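Long-range contacts in gdp-l-fucose synthetase (Naegleria fowleri, PDB 6AQZ), which probably catalyses the NADPH-dependent epimerisation and reduction of GDP-4-keto-6-deoxymannose to GDP-L-fucose, and binds NADP in a Rossmann-type domain: residues A[83-87]-A[104-109]; A[98-102]-A[153-158]; A[146-151]-A[163-167]. All coordinates share one frame; numbering follows the deposited sequence.

Contact 1 of 3, residues A[83-87]-A[104-109]. With NAP (NADP nicotinamide-adenine-dinucleotide phosphate), chain G.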
loop_
_atom_site.group_PDB
_atom_site.type_symbol
_atom_site.label_atom_id
_atom_site.label_comp_id
_atom_site.label_asym_id
_atom_site.label_seq_id
_atom_site.Cartn_x
_atom_site.Cartn_y
_atom_site.Cartn_z
ATOM N N HIS A 83 -18.590 5.083 2.318
ATOM C CA HIS A 83 -17.333 5.836 2.300
ATOM C C HIS A 83 -17.001 6.181 0.850
ATOM O O HIS A 83 -16.441 5.362 0.122
ATOM C CB HIS A 83 -16.229 5.015 2.964
ATOM C CG HIS A 83 -14.859 5.594 2.812
ATOM N ND1 HIS A 83 -14.606 6.950 2.901
ATOM C CD2 HIS A 83 -13.657 4.997 2.625
ATOM C CE1 HIS A 83 -13.313 7.162 2.742
ATOM N NE2 HIS A 83 -12.714 5.993 2.586
ATOM N N LEU A 84 -17.380 7.394 0.420
ATOM C CA LEU A 84 -17.094 7.862 -0.928
ATOM C C LEU A 84 -15.993 8.915 -0.977
ATOM O O LEU A 84 -15.461 9.181 -2.055
ATOM C CB LEU A 84 -18.368 8.438 -1.578
ATOM C CG LEU A 84 -19.629 7.544 -1.587
ATOM C CD1 LEU A 84 -20.810 8.312 -2.190
ATOM C CD2 LEU A 84 -19.470 6.224 -2.300
ATOM N N ALA A 85 -15.638 9.521 0.145
ATOM C CA ALA A 85 -14.649 10.583 0.110
ATOM C C ALA A 85 -13.315 10.036 -0.382
ATOM O O ALA A 85 -12.914 8.913 -0.044
ATOM C CB ALA A 85 -14.475 11.192 1.504
ATOM N N ALA A 86 -12.648 10.835 -1.212
ATOM C CA ALA A 86 -11.315 10.537 -1.705
ATOM C C ALA A 86 -10.670 11.841 -2.140
ATOM O O ALA A 86 -11.353 12.806 -2.483
ATOM C CB ALA A 86 -11.342 9.559 -2.878
ATOM N N PHE A 87 -9.347 11.836 -2.191
ATOM C CA PHE A 87 -8.612 12.966 -2.730
ATOM C C PHE A 87 -8.258 12.611 -4.166
ATOM O O PHE A 87 -7.457 11.711 -4.412
ATOM C CB PHE A 87 -7.379 13.280 -1.899
ATOM C CG PHE A 87 -6.498 14.305 -2.516
ATOM C CD1 PHE A 87 -6.847 15.630 -2.496
ATOM C CD2 PHE A 87 -5.307 13.932 -3.130
ATOM C CE1 PHE A 87 -6.033 16.577 -3.079
ATOM C CE2 PHE A 87 -4.478 14.875 -3.716
ATOM C CZ PHE A 87 -4.845 16.197 -3.691
ATOM N N ASP A 104 -2.733 11.672 1.387
ATOM C CA ASP A 104 -4.093 12.148 1.625
ATOM C C ASP A 104 -5.085 11.007 1.595
ATOM O O ASP A 104 -5.996 10.941 2.432
ATOM C CB ASP A 104 -4.486 13.188 0.587
ATOM C CG ASP A 104 -3.747 14.485 0.766
ATOM O OD1 ASP A 104 -2.951 14.585 1.729
ATOM O OD2 ASP A 104 -3.979 15.404 -0.038
ATOM N N ASN A 105 -4.923 10.093 0.641
ATOM C CA ASN A 105 -5.853 8.984 0.524
ATOM C C ASN A 105 -5.615 7.922 1.594
ATOM O O ASN A 105 -6.576 7.452 2.217
ATOM C CB ASN A 105 -5.805 8.417 -0.896
ATOM C CG ASN A 105 -6.607 9.281 -1.870
ATOM O OD1 ASN A 105 -7.810 9.407 -1.700
ATOM N ND2 ASN A 105 -5.942 9.905 -2.870
ATOM N N VAL A 106 -4.360 7.548 1.862
ATOM C CA VAL A 106 -4.185 6.463 2.816
ATOM C C VAL A 106 -4.548 6.941 4.226
ATOM O O VAL A 106 -5.082 6.164 5.033
ATOM C CB VAL A 106 -2.766 5.855 2.745
ATOM C CG1 VAL A 106 -1.702 6.720 3.512
ATOM C CG2 VAL A 106 -2.820 4.430 3.260
ATOM N N ASN A 107 -4.328 8.230 4.531
ATOM C CA ASN A 107 -4.708 8.760 5.840
ATOM C C ASN A 107 -6.221 8.789 6.003
ATOM O O ASN A 107 -6.768 8.308 7.004
ATOM C CB ASN A 107 -4.125 10.153 6.013
ATOM C CG ASN A 107 -2.642 10.116 6.331
ATOM O OD1 ASN A 107 -2.173 9.180 6.967
ATOM N ND2 ASN A 107 -1.898 11.114 5.870
ATOM N N MET A 108 -6.910 9.327 5.006
ATOM C CA MET A 108 -8.365 9.368 5.031
ATOM C C MET A 108 -8.954 7.959 5.124
ATOM O O MET A 108 -9.873 7.706 5.923
ATOM C CB MET A 108 -8.824 10.168 3.806
ATOM C CG MET A 108 -10.220 10.028 3.312
ATOM S SD MET A 108 -10.745 11.334 2.144
ATOM C CE MET A 108 -9.295 12.006 1.324
ATOM N N ASN A 109 -8.420 7.022 4.346
ATOM C CA ASN A 109 -8.958 5.658 4.375
ATOM C C ASN A 109 -8.693 4.968 5.710
ATOM O O ASN A 109 -9.598 4.354 6.288
ATOM C CB ASN A 109 -8.415 4.856 3.201
ATOM C CG ASN A 109 -8.989 5.327 1.896
ATOM O OD1 ASN A 109 -10.089 5.870 1.879
ATOM N ND2 ASN A 109 -8.264 5.138 0.799
HETATM P PA NAP G . -16.036 14.064 -6.278
HETATM O O1A NAP G . -14.724 14.718 -6.590
HETATM O O2A NAP G . -17.267 14.334 -7.103
HETATM O O5B NAP G . -16.466 14.316 -4.703
HETATM C C5B NAP G . -15.497 13.716 -3.915
HETATM C C4B NAP G . -15.957 13.896 -2.443
HETATM O O4B NAP G . -14.852 13.705 -1.523
HETATM C C3B NAP G . -16.590 15.325 -2.194
HETATM O O3B NAP G . -17.666 15.220 -1.301
HETATM C C2B NAP G . -15.468 16.026 -1.416
HETATM O O2B NAP G . -15.899 16.897 -0.501
HETATM C C1B NAP G . -14.961 14.770 -0.587
HETATM N N9A NAP G . -13.657 15.011 0.020
HETATM C C8A NAP G . -12.440 15.125 -0.622
HETATM N N7A NAP G . -11.409 15.341 0.227
HETATM C C5A NAP G . -12.004 15.382 1.477
HETATM C C6A NAP G . -11.464 15.579 2.744
HETATM N N6A NAP G . -10.091 15.770 2.902
HETATM N N1A NAP G . -12.246 15.554 3.852
HETATM C C2A NAP G . -13.573 15.344 3.602
HETATM N N3A NAP G . -14.238 15.152 2.443
HETATM C C4A NAP G . -13.406 15.169 1.374
HETATM O O3 NAP G . -15.570 12.465 -6.400
HETATM P PN NAP G . -16.722 11.502 -6.928
HETATM O O1N NAP G . -17.974 11.568 -6.139
HETATM O O2N NAP G . -16.709 11.324 -8.429
HETATM O O5D NAP G . -16.132 9.917 -6.479
HETATM C C5D NAP G . -16.292 9.641 -5.145
HETATM C C4D NAP G . -15.812 8.214 -5.010
HETATM O O4D NAP G . -16.139 7.526 -6.230
HETATM C C3D NAP G . -14.212 8.238 -4.922
HETATM O O3D NAP G . -13.789 7.316 -3.977
HETATM C C2D NAP G . -13.779 7.845 -6.352
HETATM O O2D NAP G . -12.634 7.087 -6.408
HETATM C C1D NAP G . -14.966 6.925 -6.765
HETATM N N1N NAP G . -15.024 6.793 -8.250
HETATM C C2N NAP G . -15.465 7.830 -9.075
HETATM C C3N NAP G . -15.468 7.677 -10.446
HETATM C C7N NAP G . -15.932 8.804 -11.317
HETATM O O7N NAP G . -15.874 8.764 -12.558
HETATM N N7N NAP G . -16.446 9.960 -10.719
HETATM C C4N NAP G . -15.009 6.434 -11.109
HETATM C C5N NAP G . -14.541 5.389 -10.148
HETATM C C6N NAP G . -14.566 5.581 -8.828
HETATM P P2B NAP G . -16.126 18.650 -1.062
HETATM O O1X NAP G . -17.286 18.461 -1.991
HETATM O O2X NAP G . -16.421 19.312 0.286
HETATM O O3X NAP G . -14.782 18.902 -1.677
HETATM O O HOH W 1 -11.373 6.818 -0.460
#
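Phe87 and Asn105 bring the two backbones closest, their CA atoms 5.8 Å apart, where the irregular chain 83-87 runs past the helical segment 104-109. The amide of Asn105 reads the backbone of Phe87 with both of its ends. Its OD1 accepts from Phe87 N at 2.9 Å, with that donor tilted out of the carbonyl plane. Its ND2 gives a nearly straight bond of 2.8 Å to Phe87 O (N-H...O 170°), lying in the carbonyl plane on a lone pair. Two bonds to one residue fix the rotation of the amide, and ND2 has a further acceptor in Phe101 O.

One turn on, Asn109 OD1 takes a bond of 2.7 Å from His83 NE2 within the plane of the imidazole, while ring and amide planes stand 83° apart. A water bridges the same OD1 to Ala85 O, donating to both. With ND1 of His83 bonded to Thr30 OG1, both ring nitrogens are engaged. The segment 83-87 leaves the strand 80-83 of the Rossmann fold and, as is usual there, its loop lines the dinucleotide site: Leu84, Ala85 and Ala86 border NADP, and the ribose hydroxyl O3D makes a weak bond to Leu84 O. Helix 98-118 packs behind this loop relative to the nicotinamide ribose, and Met108 reaches past it toward the adenine.

Beside the two asparagines, Met108 extends across to the loop, with CG anti to the backbone N (chi1 161°). SD rests 3.8 Å from Ala85 CB, and a bend at chi3 lays CE 3.5 Å from Phe87 N. At the far end Asp104 OD2 sits over the centre of the Phe87 ring, 3.5 Å above its plane; this is packing, probably tolerated because Arg64 meets the charge in a salt bridge.

Contact 2 of 3, residues A[98-102]-A[153-158]. With NAP (NADP nicotinamide-adenine-dinucleotide phosphate), chain G.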
loop_
_atom_site.group_PDB
_atom_site.type_symbol
_atom_site.label_atom_id
_atom_site.label_comp_id
_atom_site.label_asym_id
_atom_site.label_seq_id
_atom_site.Cartn_x
_atom_site.Cartn_y
_atom_site.Cartn_z
ATOM N N LYS A 98 2.653 13.013 -6.544
ATOM C CA LYS A 98 2.232 11.659 -6.174
ATOM C C LYS A 98 2.254 11.458 -4.670
ATOM O O LYS A 98 1.383 10.772 -4.134
ATOM C CB LYS A 98 3.092 10.607 -6.870
ATOM C CG LYS A 98 2.662 10.369 -8.305
ATOM C CD LYS A 98 3.409 9.222 -8.895
ATOM C CE LYS A 98 2.994 8.958 -10.306
ATOM N NZ LYS A 98 3.862 7.886 -10.845
ATOM N N VAL A 99 3.184 12.117 -3.967
ATOM C CA VAL A 99 3.245 12.028 -2.508
ATOM C C VAL A 99 1.888 12.329 -1.891
ATOM O O VAL A 99 1.365 11.550 -1.083
ATOM C CB VAL A 99 4.325 12.990 -1.976
ATOM C CG1 VAL A 99 4.130 13.288 -0.519
ATOM C CG2 VAL A 99 5.699 12.384 -2.165
ATOM N N SER A 100 1.253 13.417 -2.333
ATOM C CA SER A 100 -0.028 13.801 -1.747
ATOM C C SER A 100 -1.118 12.772 -2.057
ATOM O O SER A 100 -1.920 12.422 -1.182
ATOM C CB SER A 100 -0.415 15.183 -2.253
ATOM O OG SER A 100 0.338 16.180 -1.601
ATOM N N PHE A 101 -1.144 12.242 -3.281
ATOM C CA PHE A 101 -2.158 11.245 -3.606
ATOM C C PHE A 101 -2.035 10.009 -2.727
ATOM O O PHE A 101 -3.047 9.347 -2.453
ATOM C CB PHE A 101 -2.080 10.843 -5.075
ATOM C CG PHE A 101 -2.728 11.820 -6.014
ATOM C CD1 PHE A 101 -4.079 11.724 -6.306
ATOM C CD2 PHE A 101 -1.986 12.813 -6.626
ATOM C CE1 PHE A 101 -4.695 12.634 -7.185
ATOM C CE2 PHE A 101 -2.580 13.709 -7.503
ATOM C CZ PHE A 101 -3.936 13.622 -7.781
ATOM N N TRP A 102 -0.806 9.637 -2.326
ATOM C CA TRP A 102 -0.666 8.530 -1.386
ATOM C C TRP A 102 -1.115 8.948 0.014
ATOM O O TRP A 102 -2.025 8.349 0.594
ATOM C CB TRP A 102 0.774 8.011 -1.348
ATOM C CG TRP A 102 0.957 7.040 -0.228
ATOM C CD1 TRP A 102 1.622 7.255 0.938
ATOM C CD2 TRP A 102 0.399 5.718 -0.141
ATOM N NE1 TRP A 102 1.530 6.150 1.739
ATOM C CE2 TRP A 102 0.785 5.188 1.105
ATOM C CE3 TRP A 102 -0.367 4.926 -1.010
ATOM C CZ2 TRP A 102 0.448 3.881 1.517
ATOM C CZ3 TRP A 102 -0.741 3.651 -0.591
ATOM C CH2 TRP A 102 -0.315 3.130 0.662
ATOM N N PHE A 153 1.710 3.300 -14.221
ATOM C CA PHE A 153 2.611 4.239 -13.568
ATOM C C PHE A 153 1.956 5.605 -13.327
ATOM O O PHE A 153 2.177 6.228 -12.281
ATOM C CB PHE A 153 3.867 4.372 -14.431
ATOM C CG PHE A 153 4.737 5.529 -14.074
ATOM C CD1 PHE A 153 5.603 5.445 -12.993
ATOM C CD2 PHE A 153 4.710 6.694 -14.830
ATOM C CE1 PHE A 153 6.421 6.511 -12.661
ATOM C CE2 PHE A 153 5.523 7.764 -14.502
ATOM C CZ PHE A 153 6.382 7.670 -13.415
ATOM N N SER A 154 1.115 6.070 -14.256
ATOM C CA SER A 154 0.703 7.473 -14.221
ATOM C C SER A 154 -0.093 7.819 -12.962
ATOM O O SER A 154 -0.022 8.951 -12.475
ATOM C CB SER A 154 -0.084 7.837 -15.489
ATOM O OG SER A 154 -1.280 7.090 -15.629
ATOM N N ASN A 155 -0.849 6.877 -12.409
ATOM C CA ASN A 155 -1.647 7.194 -11.230
ATOM C C ASN A 155 -1.385 6.201 -10.109
ATOM O O ASN A 155 -2.298 5.863 -9.338
ATOM C CB ASN A 155 -3.134 7.231 -11.589
ATOM C CG ASN A 155 -3.671 5.856 -11.998
ATOM O OD1 ASN A 155 -2.921 4.989 -12.457
ATOM N ND2 ASN A 155 -4.973 5.652 -11.822
ATOM N N ASN A 156 -0.146 5.714 -9.988
ATOM C CA ASN A 156 0.021 4.538 -9.141
ATOM C C ASN A 156 -0.108 4.854 -7.651
ATOM O O ASN A 156 -0.460 3.957 -6.876
ATOM C CB ASN A 156 1.327 3.808 -9.466
ATOM C CG ASN A 156 2.571 4.654 -9.280
ATOM O OD1 ASN A 156 2.534 5.806 -8.833
ATOM N ND2 ASN A 156 3.693 4.078 -9.670
ATOM N N ALA A 157 0.103 6.098 -7.228
ATOM C CA ALA A 157 -0.128 6.416 -5.818
ATOM C C ALA A 157 -1.616 6.356 -5.484
ATOM O O ALA A 157 -2.026 5.745 -4.493
ATOM C CB ALA A 157 0.447 7.793 -5.472
ATOM N N TYR A 158 -2.439 7.016 -6.286
ATOM C CA TYR A 158 -3.874 6.884 -6.100
ATOM C C TYR A 158 -4.286 5.416 -6.191
ATOM O O TYR A 158 -5.049 4.922 -5.355
ATOM C CB TYR A 158 -4.585 7.747 -7.147
ATOM C CG TYR A 158 -6.076 7.674 -7.127
ATOM C CD1 TYR A 158 -6.804 8.498 -6.283
ATOM C CD2 TYR A 158 -6.769 6.804 -7.963
ATOM C CE1 TYR A 158 -8.182 8.465 -6.261
ATOM C CE2 TYR A 158 -8.160 6.767 -7.947
ATOM C CZ TYR A 158 -8.853 7.603 -7.085
ATOM O OH TYR A 158 -10.221 7.592 -7.037
HETATM P PA NAP G . -16.036 14.064 -6.278
HETATM O O1A NAP G . -14.724 14.718 -6.590
HETATM O O2A NAP G . -17.267 14.334 -7.103
HETATM O O5B NAP G . -16.466 14.316 -4.703
HETATM C C5B NAP G . -15.497 13.716 -3.915
HETATM C C4B NAP G . -15.957 13.896 -2.443
HETATM O O4B NAP G . -14.852 13.705 -1.523
HETATM C C3B NAP G . -16.590 15.325 -2.194
HETATM O O3B NAP G . -17.666 15.220 -1.301
HETATM C C2B NAP G . -15.468 16.026 -1.416
HETATM O O2B NAP G . -15.899 16.897 -0.501
HETATM C C1B NAP G . -14.961 14.770 -0.587
HETATM N N9A NAP G . -13.657 15.011 0.020
HETATM C C8A NAP G . -12.440 15.125 -0.622
HETATM N N7A NAP G . -11.409 15.341 0.227
HETATM C C5A NAP G . -12.004 15.382 1.477
HETATM C C6A NAP G . -11.464 15.579 2.744
HETATM N N6A NAP G . -10.091 15.770 2.902
HETATM N N1A NAP G . -12.246 15.554 3.852
HETATM C C2A NAP G . -13.573 15.344 3.602
HETATM N N3A NAP G . -14.238 15.152 2.443
HETATM C C4A NAP G . -13.406 15.169 1.374
HETATM O O3 NAP G . -15.570 12.465 -6.400
HETATM P PN NAP G . -16.722 11.502 -6.928
HETATM O O1N NAP G . -17.974 11.568 -6.139
HETATM O O2N NAP G . -16.709 11.324 -8.429
HETATM O O5D NAP G . -16.132 9.917 -6.479
HETATM C C5D NAP G . -16.292 9.641 -5.145
HETATM C C4D NAP G . -15.812 8.214 -5.010
HETATM O O4D NAP G . -16.139 7.526 -6.230
HETATM C C3D NAP G . -14.212 8.238 -4.922
HETATM O O3D NAP G . -13.789 7.316 -3.977
HETATM C C2D NAP G . -13.779 7.845 -6.352
HETATM O O2D NAP G . -12.634 7.087 -6.408
HETATM C C1D NAP G . -14.966 6.925 -6.765
HETATM N N1N NAP G . -15.024 6.793 -8.250
HETATM C C2N NAP G . -15.465 7.830 -9.075
HETATM C C3N NAP G . -15.468 7.677 -10.446
HETATM C C7N NAP G . -15.932 8.804 -11.317
HETATM O O7N NAP G . -15.874 8.764 -12.558
HETATM N N7N NAP G . -16.446 9.960 -10.719
HETATM C C4N NAP G . -15.009 6.434 -11.109
HETATM C C5N NAP G . -14.541 5.389 -10.148
HETATM C C6N NAP G . -14.566 5.581 -8.828
HETATM P P2B NAP G . -16.126 18.650 -1.062
HETATM O O1X NAP G . -17.286 18.461 -1.991
HETATM O O2X NAP G . -16.421 19.312 0.286
HETATM O O3X NAP G . -14.782 18.902 -1.677
#
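Lys98 reaches from the first turn of helix 98-118 to the start of helix 156-179, two helices of the Rossmann-type domain; the second carries Tyr158, with Lys162 probably the Tyr-X-X-X-Lys pair of the extended short-chain dehydrogenase/reductase family. At its root, Lys98 CB lies 4.1 Å from Ala157 CB. Beyond CG the chain is fully extended, carrying CD and then CE past Asn156 OD1, with CE also near the carbonyl oxygen of Phe153. The ammonium NZ ends among three groups. It donates to Phe153 O at 2.8 Å and to Asn156 OD1 at 3.2 Å, the latter from above the carbonyl plane and not on a lone pair. It also stands over one face of the Phe153 ring, 3.6 Å from the centroid, in a cation-pi contact. With chi1 at 166° the Phe153 ring is turned back so that this face meets NZ. A long, weak ion pair links NZ to Glu174 of the second subunit.

Behind the lysine, Ala157 CB fits against the helix backbone, 3.4 Å from Lys98 O, and touches the CB atoms of Phe101 and Trp102. The indole of Trp102 turns its edge to Ala157 O, while its NE1 bonds Asn110 of the second subunit. Phe101 CD1 meets Tyr158 CB obliquely. From there the phenol extends to the nicotinamide ribose, where NADP O2D and Tyr158 OH are hydrogen-bonded at 2.5 Å.

Contact 3 of 3, residues A[146-151]-A[163-167]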
loop_
_atom_site.group_PDB
_atom_site.type_symbol
_atom_site.label_atom_id
_atom_site.label_comp_id
_atom_site.label_asym_id
_atom_site.label_seq_id
_atom_site.Cartn_x
_atom_site.Cartn_y
_atom_site.Cartn_z
ATOM N N LEU A 146 -7.562 -7.629 -8.953
ATOM C CA LEU A 146 -7.191 -6.341 -8.371
ATOM C C LEU A 146 -5.713 -6.243 -7.955
ATOM O O LEU A 146 -5.071 -5.215 -8.209
ATOM C CB LEU A 146 -8.108 -6.064 -7.179
ATOM C CG LEU A 146 -7.823 -4.794 -6.392
ATOM C CD1 LEU A 146 -7.949 -3.545 -7.287
ATOM C CD2 LEU A 146 -8.791 -4.700 -5.237
ATOM N N HIS A 147 -5.151 -7.281 -7.314
ATOM C CA HIS A 147 -3.793 -7.184 -6.762
ATOM C C HIS A 147 -2.769 -7.983 -7.553
ATOM O O HIS A 147 -1.640 -8.168 -7.086
ATOM C CB HIS A 147 -3.768 -7.650 -5.302
ATOM C CG HIS A 147 -4.713 -6.905 -4.414
ATOM N ND1 HIS A 147 -4.428 -5.659 -3.894
ATOM C CD2 HIS A 147 -5.936 -7.237 -3.942
ATOM C CE1 HIS A 147 -5.444 -5.246 -3.157
ATOM N NE2 HIS A 147 -6.376 -6.181 -3.173
ATOM N N GLU A 148 -3.119 -8.449 -8.746
ATOM C CA GLU A 148 -2.252 -9.348 -9.507
ATOM C C GLU A 148 -1.270 -8.543 -10.364
ATOM O O GLU A 148 -1.214 -8.673 -11.586
ATOM C CB GLU A 148 -3.096 -10.271 -10.375
ATOM C CG GLU A 148 -4.038 -11.170 -9.561
ATOM C CD GLU A 148 -3.323 -12.078 -8.566
ATOM O OE1 GLU A 148 -2.248 -12.621 -8.895
ATOM O OE2 GLU A 148 -3.831 -12.221 -7.433
ATOM N N GLY A 149 -0.492 -7.686 -9.706
ATOM C CA GLY A 149 0.503 -6.913 -10.410
ATOM C C GLY A 149 0.365 -5.415 -10.219
ATOM O O GLY A 149 -0.657 -4.906 -9.749
ATOM N N PRO A 150 1.407 -4.679 -10.591
ATOM C CA PRO A 150 1.433 -3.255 -10.289
ATOM C C PRO A 150 0.478 -2.488 -11.191
ATOM O O PRO A 150 0.260 -2.866 -12.353
ATOM C CB PRO A 150 2.894 -2.862 -10.562
ATOM C CG PRO A 150 3.345 -3.841 -11.578
ATOM C CD PRO A 150 2.630 -5.129 -11.273
ATOM N N PRO A 151 -0.105 -1.413 -10.700
ATOM C CA PRO A 151 -0.980 -0.596 -11.562
ATOM C C PRO A 151 -0.186 0.222 -12.567
ATOM O O PRO A 151 1.049 0.193 -12.561
ATOM C CB PRO A 151 -1.727 0.293 -10.561
ATOM C CG PRO A 151 -0.731 0.469 -9.436
ATOM C CD PRO A 151 0.015 -0.861 -9.340
ATOM N N ARG A 163 -6.056 0.210 -3.457
ATOM C CA ARG A 163 -5.765 -1.184 -3.124
ATOM C C ARG A 163 -5.656 -1.409 -1.620
ATOM O O ARG A 163 -6.148 -2.423 -1.101
ATOM C CB ARG A 163 -4.477 -1.642 -3.818
ATOM C CG ARG A 163 -4.611 -1.604 -5.311
ATOM C CD ARG A 163 -3.506 -2.348 -5.904
ATOM N NE ARG A 163 -3.559 -2.357 -7.353
ATOM C CZ ARG A 163 -2.773 -3.127 -8.089
ATOM N NH1 ARG A 163 -1.922 -3.945 -7.468
ATOM N NH2 ARG A 163 -2.843 -3.091 -9.416
ATOM N N MET A 164 -4.981 -0.498 -0.909
ATOM C CA MET A 164 -4.822 -0.644 0.534
ATOM C C MET A 164 -6.112 -0.334 1.302
ATOM O O MET A 164 -6.269 -0.803 2.435
ATOM C CB MET A 164 -3.657 0.238 0.994
ATOM C CG MET A 164 -2.286 -0.204 0.414
ATOM S SD MET A 164 -1.953 -1.988 0.689
ATOM C CE MET A 164 -2.145 -2.671 -0.956
ATOM N N LEU A 165 -7.052 0.402 0.695
ATOM C CA LEU A 165 -8.394 0.536 1.262
ATOM C C LEU A 165 -9.132 -0.801 1.219
ATOM O O LEU A 165 -9.785 -1.194 2.196
ATOM C CB LEU A 165 -9.172 1.642 0.523
ATOM C CG LEU A 165 -10.705 1.823 0.614
ATOM C CD1 LEU A 165 -11.164 2.008 2.052
ATOM C CD2 LEU A 165 -11.154 3.062 -0.223
ATOM N N ASP A 166 -9.023 -1.510 0.097
ATOM C CA ASP A 166 -9.573 -2.849 0.001
ATOM C C ASP A 166 -8.931 -3.781 1.026
ATOM O O ASP A 166 -9.641 -4.516 1.735
ATOM C CB ASP A 166 -9.393 -3.384 -1.420
ATOM C CG ASP A 166 -9.689 -4.890 -1.518
ATOM O OD1 ASP A 166 -10.840 -5.283 -1.267
ATOM O OD2 ASP A 166 -8.776 -5.681 -1.856
ATOM N N MET A 167 -7.584 -3.761 1.129
ATOM C CA MET A 167 -6.910 -4.660 2.080
ATOM C C MET A 167 -7.281 -4.315 3.512
ATOM O O MET A 167 -7.588 -5.207 4.306
ATOM C CB MET A 167 -5.383 -4.630 1.937
ATOM C CG MET A 167 -4.815 -5.280 0.679
ATOM S SD MET A 167 -5.429 -6.967 0.405
ATOM C CE MET A 167 -4.933 -7.812 1.917
HETATM O O HOH W 2 -1.878 -4.545 -4.462
#
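Arg163 with Gly149 O, and His147 with Asp166, make the polar links across this contact. The guanidinium holds Gly149 O end-on with two nitrogens, NH1 at 2.8 Å and NH2 at 2.9 Å, the oxygen lying in the guanidinium plane; NH2 also bonds Val132 O. The Arg163 side chain, extended from CG to NE (chi3 -180°), carries the group this far from the helix. An inverse gamma turn centred on Glu148 leads into Gly149, whose phi is positive (124°). His147 NE2 donates to Asp166 OD2 at 2.8 Å in a nearly straight His-carboxylate bond (168°), with ring and carboxylate almost coplanar. Since OD2 also pairs with Arg170, the carboxylate is probably kept ionised. A water joins His147 ND1 to Arg163 NH1, so the two links share a bridge.

The guanidinium is enclosed on both faces: Leu146 O sits over the centre of one, 3.1 Å from Arg163 CZ and badly angled for any N-H, while Pro151 CD packs on the opposite face toward the rim. Met167 SD approaches the His147 ring obliquely, 4.2 Å from its centroid, and Leu146 CD2 lies against the Asp166 carboxylate.

The loop belongs to the connection from strand 123-127 to helix 156-179 of the Rossmann-type domain and folds back along the flank of the helix it enters; from the same helix, Leu165 packs on helix 98-118, and Met167 meets Asn156 of the second subunit.

How the contacts relate
Helix 98-118 serves contacts 1 and 2, and helix 156-179 serves contacts 2 and 3, so contact 2 joins the other two, its centre about 13 Å from each of theirs. Contacts 1 and 2 meet where Tyr158 CD1 packs 3.8 Å from Phe87 O; both touch NADP, contact 1 through the loop after strand 80-83 and contact 2 through Tyr158. Contact 3 is set back, the Leu146 side chain lying about 11 Å from the cofactor. It abuts contact 2 where Trp102 CH2 lies 3.9 Å from Met164 CG, and contact 1 through Leu165, whose CB is 3.6 Å from Asn109 ND2. Contacts 2 and 3 also both face the second subunit.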